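Local coordinates for hydrolase family protein (PDB 3CNH) that probably acts as a phosphatase of the haloacid dehalogenase-like (HAD) superfamily and carries a sodium ion in its presumed active site, at residues L7-G12 against V162-R167; R103-N108 against A130-S135. One frame throughout, in Å; residues are numbered along the deposited sequence.

Contact 1: residues L7-G12 against V162-R167. With NA (sodium ion), chain C; PO4 (phosphate ion), chain D.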
loop_
_atom_site.group_PDB
_atom_site.type_symbol
_atom_site.label_atom_id
_atom_site.label_comp_id
_atom_site.label_asym_id
_atom_site.label_seq_id
_atom_site.Cartn_x
_atom_site.Cartn_y
_atom_site.Cartn_z
ATOM N N LEU A 7 -9.276 -9.556 8.162
ATOM C CA LEU A 7 -8.558 -9.484 6.867
ATOM C C LEU A 7 -7.683 -8.251 6.853
ATOM O O LEU A 7 -8.058 -7.168 7.315
ATOM C CB LEU A 7 -9.503 -9.439 5.658
ATOM C CG LEU A 7 -10.344 -10.671 5.344
ATOM C CD1 LEU A 7 -11.522 -10.620 6.228
ATOM C CD2 LEU A 7 -10.739 -10.623 3.859
ATOM N N PHE A 8 -6.467 -8.464 6.362
ATOM C CA PHE A 8 -5.460 -7.427 6.194
ATOM C C PHE A 8 -5.218 -7.265 4.701
ATOM O O PHE A 8 -4.928 -8.225 3.986
ATOM C CB PHE A 8 -4.160 -7.841 6.882
ATOM C CG PHE A 8 -4.254 -7.893 8.384
ATOM C CD1 PHE A 8 -4.794 -9.003 9.020
ATOM C CD2 PHE A 8 -3.808 -6.844 9.159
ATOM C CE1 PHE A 8 -4.895 -9.052 10.410
ATOM C CE2 PHE A 8 -3.931 -6.890 10.544
ATOM C CZ PHE A 8 -4.456 -7.987 11.155
ATOM N N TRP A 9 -5.334 -6.019 4.257
ATOM C CA TRP A 9 -5.268 -5.683 2.842
ATOM C C TRP A 9 -4.122 -4.764 2.454
ATOM O O TRP A 9 -3.912 -3.698 2.998
ATOM C CB TRP A 9 -6.559 -4.977 2.370
ATOM C CG TRP A 9 -7.803 -5.786 2.369
ATOM C CD1 TRP A 9 -8.580 -6.117 3.450
ATOM C CD2 TRP A 9 -8.437 -6.377 1.228
ATOM N NE1 TRP A 9 -9.630 -6.906 3.053
ATOM C CE2 TRP A 9 -9.575 -7.076 1.693
ATOM C CE3 TRP A 9 -8.135 -6.420 -0.131
ATOM C CZ2 TRP A 9 -10.429 -7.760 0.832
ATOM C CZ3 TRP A 9 -8.977 -7.078 -0.972
ATOM C CH2 TRP A 9 -10.099 -7.767 -0.489
ATOM N N ASP A 10 -3.404 -5.248 1.480
ATOM C CA ASP A 10 -2.444 -4.436 0.715
ATOM C C ASP A 10 -3.351 -3.439 -0.024
ATOM O O ASP A 10 -4.530 -3.747 -0.340
ATOM C CB ASP A 10 -1.735 -5.410 -0.229
ATOM C CG ASP A 10 -0.756 -4.815 -1.129
ATOM O OD1 ASP A 10 -0.146 -3.811 -0.787
ATOM O OD2 ASP A 10 -0.544 -5.468 -2.218
ATOM N N ILE A 11 -2.824 -2.250 -0.293
ATOM C CA ILE A 11 -3.608 -1.254 -1.055
ATOM C C ILE A 11 -3.125 -1.204 -2.507
ATOM O O ILE A 11 -3.837 -1.548 -3.431
ATOM C CB ILE A 11 -3.633 0.106 -0.407
ATOM C CG1 ILE A 11 -4.230 -0.019 1.010
ATOM C CG2 ILE A 11 -4.450 1.113 -1.248
ATOM C CD1 ILE A 11 -4.305 1.292 1.794
ATOM N N GLY A 12 -1.875 -0.822 -2.684
ATOM C CA GLY A 12 -1.297 -0.746 -4.047
ATOM C C GLY A 12 -1.225 -2.086 -4.757
ATOM O O GLY A 12 -0.639 -3.033 -4.239
ATOM N N VAL A 162 -6.169 -13.315 7.634
ATOM C CA VAL A 162 -5.785 -13.499 6.231
ATOM C C VAL A 162 -5.212 -12.207 5.676
ATOM O O VAL A 162 -5.818 -11.160 5.813
ATOM C CB VAL A 162 -6.967 -13.894 5.324
ATOM C CG1 VAL A 162 -6.473 -14.236 3.912
ATOM C CG2 VAL A 162 -7.743 -15.086 5.908
HETATM N N MSE A 163 -4.035 -12.327 5.072
HETATM C CA MSE A 163 -3.348 -11.262 4.337
HETATM C C MSE A 163 -3.613 -11.398 2.839
HETATM O O MSE A 163 -3.511 -12.491 2.260
HETATM C CB MSE A 163 -1.829 -11.353 4.542
HETATM C CG MSE A 163 -1.003 -10.361 3.750
HETATM SE SE MSE A 163 -1.208 -8.598 4.558
HETATM C CE MSE A 163 -0.598 -7.495 2.997
ATOM N N VAL A 164 -3.970 -10.265 2.227
ATOM C CA VAL A 164 -4.201 -10.171 0.794
ATOM C C VAL A 164 -3.168 -9.208 0.197
ATOM O O VAL A 164 -3.135 -8.022 0.551
ATOM C CB VAL A 164 -5.610 -9.648 0.468
ATOM C CG1 VAL A 164 -5.788 -9.512 -1.040
ATOM C CG2 VAL A 164 -6.741 -10.563 1.110
ATOM N N ASP A 165 -2.341 -9.722 -0.698
ATOM C CA ASP A 165 -1.239 -8.911 -1.307
ATOM C C ASP A 165 -1.042 -9.367 -2.725
ATOM O O ASP A 165 -1.312 -10.504 -3.045
ATOM C CB ASP A 165 0.047 -9.076 -0.505
ATOM C CG ASP A 165 1.061 -7.947 -0.739
ATOM O OD1 ASP A 165 1.741 -7.924 -1.813
ATOM O OD2 ASP A 165 1.218 -7.141 0.206
ATOM N N ASP A 166 -0.514 -8.497 -3.582
ATOM C CA ASP A 166 -0.292 -8.922 -4.974
ATOM C C ASP A 166 1.055 -9.538 -5.204
ATOM O O ASP A 166 1.291 -10.098 -6.260
ATOM C CB ASP A 166 -0.543 -7.842 -6.034
ATOM C CG ASP A 166 0.344 -6.662 -5.919
ATOM O OD1 ASP A 166 0.751 -6.322 -4.797
ATOM O OD2 ASP A 166 0.572 -6.022 -6.951
ATOM N N ARG A 167 1.935 -9.413 -4.210
ATOM C CA ARG A 167 3.298 -9.949 -4.332
ATOM C C ARG A 167 3.464 -11.248 -3.543
ATOM O O ARG A 167 3.239 -11.285 -2.339
ATOM C CB ARG A 167 4.326 -8.914 -3.846
ATOM C CG ARG A 167 4.240 -7.599 -4.587
ATOM C CD ARG A 167 5.292 -6.589 -4.094
ATOM N NE ARG A 167 4.969 -5.202 -4.459
ATOM C CZ ARG A 167 5.603 -4.519 -5.402
ATOM N NH1 ARG A 167 6.612 -5.067 -6.049
ATOM N NH2 ARG A 167 5.238 -3.275 -5.671
HETATM NA NA NA C . 1.079 -4.385 -3.583
HETATM P P PO4 D . 1.353 -1.286 -0.887
HETATM O O1 PO4 D . 1.921 -1.997 0.254
HETATM O O2 PO4 D . 1.278 -2.229 -2.094
HETATM O O3 PO4 D . 0.050 -0.515 -0.631
HETATM O O4 PO4 D . 2.306 -0.215 -1.418
HETATM O O HOH W 1 2.775 -5.428 -2.530
HETATM O O HOH W 2 2.175 -3.432 -5.413
#
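Asp-10 and Asp-166 meet at a sodium ion at the C-terminal ends of two neighbouring parallel strands, 7-9 and 162-165. Asp-10 OD2 lies 2.4 Å from the sodium and Asp-166 OD1 2.3 Å; Gly-12 O, phosphate O2 and two waters complete six ligands. Asp-10 has CG trans to its own backbone N (chi1 178°), which carries the carboxylate toward strand 161-165 and the metal. Shared sodium binding probably lets Asp-10 OD2 and Asp-166 OD1 lie 3.0 Å apart without a hydrogen bond. Asp-166 N adds a weak hydrogen bond to Asp-10 OD2. The carboxylate of Asp-165 stacks on that of Asp-10, planes 2° apart, and Lys-141 forms salt bridges with Asp-165 OD2 and Asp-10 OD1. Within its own segment Asp-165 OD1 accepts the N-H of Arg-167 at 2.8 Å through its anti lone pair, an Asx turn, and a hydrogen bond from a sodium-bound water that accepts from Arg-167 NE. Gly-12 N donates to phosphate O3 at 2.8 Å. Behind the site, the strands pair through Phe-8 N to Val-162 O (2.8 Å), Val-164 N to Phe-8 O and Asp-10 N to Val-164 O. Val-164 lays CB over one face of the Trp-9 indole; across the sheet the selenium of Met-163, a selenomethionine, packs against Phe-8 CB. Acidic groups round a cation at strand ends match a HAD active site, whose first-strand aspartate is typically the nucleophile, a likely role for Asp-10.

Contact 2: residues R103-N108 against A130-S135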
loop_
_atom_site.group_PDB
_atom_site.type_symbol
_atom_site.label_atom_id
_atom_site.label_comp_id
_atom_site.label_asym_id
_atom_site.label_seq_id
_atom_site.Cartn_x
_atom_site.Cartn_y
_atom_site.Cartn_z
ATOM N N ARG A 103 -14.233 -7.618 9.945
ATOM C CA ARG A 103 -13.284 -6.587 10.367
ATOM C C ARG A 103 -12.088 -6.687 9.443
ATOM O O ARG A 103 -11.496 -7.746 9.256
ATOM C CB ARG A 103 -12.820 -6.807 11.795
ATOM C CG ARG A 103 -13.895 -6.568 12.846
ATOM C CD ARG A 103 -13.325 -6.784 14.219
ATOM N NE ARG A 103 -14.339 -6.534 15.235
ATOM C CZ ARG A 103 -14.081 -6.616 16.534
ATOM N NH1 ARG A 103 -12.862 -6.907 16.933
ATOM N NH2 ARG A 103 -15.035 -6.382 17.411
HETATM N N MSE A 104 -11.738 -5.549 8.875
HETATM C CA MSE A 104 -10.654 -5.479 7.910
HETATM C C MSE A 104 -9.784 -4.263 8.149
HETATM O O MSE A 104 -10.236 -3.215 8.598
HETATM C CB MSE A 104 -11.229 -5.492 6.484
HETATM C CG MSE A 104 -12.304 -6.538 6.307
HETATM SE SE MSE A 104 -12.776 -6.922 4.455
HETATM C CE MSE A 104 -12.791 -5.079 3.846
ATOM N N TYR A 105 -8.520 -4.419 7.794
ATOM C CA TYR A 105 -7.493 -3.411 8.057
ATOM C C TYR A 105 -6.522 -3.365 6.890
ATOM O O TYR A 105 -6.401 -4.336 6.154
ATOM C CB TYR A 105 -6.691 -3.830 9.312
ATOM C CG TYR A 105 -7.536 -4.197 10.511
ATOM C CD1 TYR A 105 -8.020 -5.474 10.674
ATOM C CD2 TYR A 105 -7.860 -3.258 11.468
ATOM C CE1 TYR A 105 -8.842 -5.793 11.757
ATOM C CE2 TYR A 105 -8.635 -3.562 12.562
ATOM C CZ TYR A 105 -9.133 -4.843 12.713
ATOM O OH TYR A 105 -9.944 -5.159 13.800
ATOM N N SER A 106 -5.875 -2.221 6.690
ATOM C CA SER A 106 -4.782 -2.201 5.693
ATOM C C SER A 106 -3.519 -2.649 6.372
ATOM O O SER A 106 -3.310 -2.463 7.584
ATOM C CB SER A 106 -4.542 -0.828 5.018
ATOM O OG SER A 106 -3.719 0.020 5.808
ATOM N N LEU A 107 -2.645 -3.187 5.541
ATOM C CA LEU A 107 -1.260 -3.504 5.946
ATOM C C LEU A 107 -0.459 -3.217 4.684
ATOM O O LEU A 107 -0.469 -4.002 3.738
ATOM C CB LEU A 107 -1.106 -4.947 6.436
ATOM C CG LEU A 107 0.249 -5.236 7.067
ATOM C CD1 LEU A 107 0.396 -4.495 8.416
ATOM C CD2 LEU A 107 0.522 -6.725 7.297
ATOM N N ASN A 108 0.112 -2.024 4.632
ATOM C CA ASN A 108 0.625 -1.504 3.365
ATOM C C ASN A 108 1.765 -0.566 3.515
ATOM O O ASN A 108 1.988 0.006 4.589
ATOM C CB ASN A 108 -0.503 -0.762 2.611
ATOM C CG ASN A 108 -0.886 0.575 3.261
ATOM O OD1 ASN A 108 -1.324 0.629 4.416
ATOM N ND2 ASN A 108 -0.737 1.667 2.497
ATOM N N ALA A 130 -8.687 0.359 10.259
ATOM C CA ALA A 130 -7.423 0.989 10.619
ATOM C C ALA A 130 -6.444 0.730 9.505
ATOM O O ALA A 130 -6.608 -0.206 8.722
ATOM C CB ALA A 130 -6.876 0.529 11.958
ATOM N N PHE A 131 -5.428 1.558 9.475
ATOM C CA PHE A 131 -4.462 1.539 8.405
ATOM C C PHE A 131 -3.065 1.335 8.967
ATOM O O PHE A 131 -2.444 2.274 9.427
ATOM C CB PHE A 131 -4.538 2.837 7.598
ATOM C CG PHE A 131 -5.819 2.970 6.814
ATOM C CD1 PHE A 131 -6.971 3.421 7.426
ATOM C CD2 PHE A 131 -5.860 2.582 5.487
ATOM C CE1 PHE A 131 -8.153 3.507 6.715
ATOM C CE2 PHE A 131 -7.025 2.654 4.751
ATOM C CZ PHE A 131 -8.202 3.083 5.379
ATOM N N PHE A 132 -2.614 0.088 8.920
ATOM C CA PHE A 132 -1.294 -0.286 9.457
ATOM C C PHE A 132 -0.290 -0.074 8.338
ATOM O O PHE A 132 0.119 -0.981 7.628
ATOM C CB PHE A 132 -1.321 -1.721 9.991
ATOM C CG PHE A 132 -2.407 -1.948 11.007
ATOM C CD1 PHE A 132 -2.656 -1.039 12.000
ATOM C CD2 PHE A 132 -3.172 -3.094 10.952
ATOM C CE1 PHE A 132 -3.686 -1.254 12.942
ATOM C CE2 PHE A 132 -4.195 -3.326 11.913
ATOM C CZ PHE A 132 -4.460 -2.391 12.882
ATOM N N THR A 133 0.050 1.193 8.207
ATOM C CA THR A 133 0.857 1.698 7.109
ATOM C C THR A 133 2.300 1.940 7.529
ATOM O O THR A 133 2.579 2.424 8.632
ATOM C CB THR A 133 0.262 2.975 6.559
ATOM O OG1 THR A 133 -1.121 2.769 6.210
ATOM C CG2 THR A 133 1.068 3.475 5.344
ATOM N N SER A 134 3.208 1.636 6.615
ATOM C CA SER A 134 4.648 1.744 6.912
ATOM C C SER A 134 5.088 3.081 7.474
ATOM O O SER A 134 5.933 3.148 8.357
ATOM C CB SER A 134 5.490 1.453 5.659
ATOM O OG SER A 134 5.125 2.325 4.594
ATOM N N SER A 135 4.526 4.135 6.918
ATOM C CA SER A 135 4.921 5.521 7.276
ATOM C C SER A 135 4.424 5.913 8.653
ATOM O O SER A 135 4.921 6.847 9.264
ATOM C CB SER A 135 4.511 6.504 6.193
ATOM O OG SER A 135 3.121 6.426 5.913
#
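Asn-108 OD1 accepts two hydroxyl protons, from Thr-133 OG1 across the contact (2.8 Å) and from Ser-106 OG on its own strand (2.8 Å). The donors come from opposite faces of the amide plane, the Ser-106 hydroxyl lying out of it by 40° and that of Thr-133 tilted by 21°. With Asn-108 ND2 donating to Asn-115 OD1, both ends of the amide are held, which fixes its rotation. Ser-106 is placed for this by chi1 of 83°, which swings OG between backbone N and carbonyl carbon and brings it to 3.1 Å from Phe-131 CA. Four backbone bonds join the two segments, the last from Ser-134 N to Asn-108 O (2.9 Å), where helix 134-137 begins. On the other face, Phe-132 brings CE2 to 3.6 Å from Tyr-105 CB; the two rings run nearly parallel but are slid apart, with little overlap. Leu-107 CD1 meets Phe-132 CB at 3.6 Å. Strand 103-108, helix 112-122 and strand 131-133 form a beta-alpha-beta unit of the Rossmann-like HAD core. Helix 112-122 touches Phe-131 on the Ser-106 face, helix 144-154 packs on Tyr-105, Leu-107 and Phe-132, and strand 6-9 flanks strand 103-108 along its other edge.

Both contacts are buried and belong to one parallel sheet, with contact 2 nested in the chain between the two halves of contact 1. Strands 6-9 and 103-108 are neighbours, so the pairs follow one another in the order 131-133, 103-108, 6-9, 161-165; contact 2 thus reaches an outermost strand, whereas contact 1 is central. Helix 144-154 is common to both, while helix 187-196 covers the Leu-7, Trp-9, Val-162 and Val-164 face of contact 1. The polar ends of the two contacts differ: contact 1 gathers carboxylates round a cation, contact 2 neutral hydroxyls and an amide. Lys-141 reaches both, through carboxylates in contact 1 and Leu-107 O in contact 2, and Asn-108 borders the same phosphate.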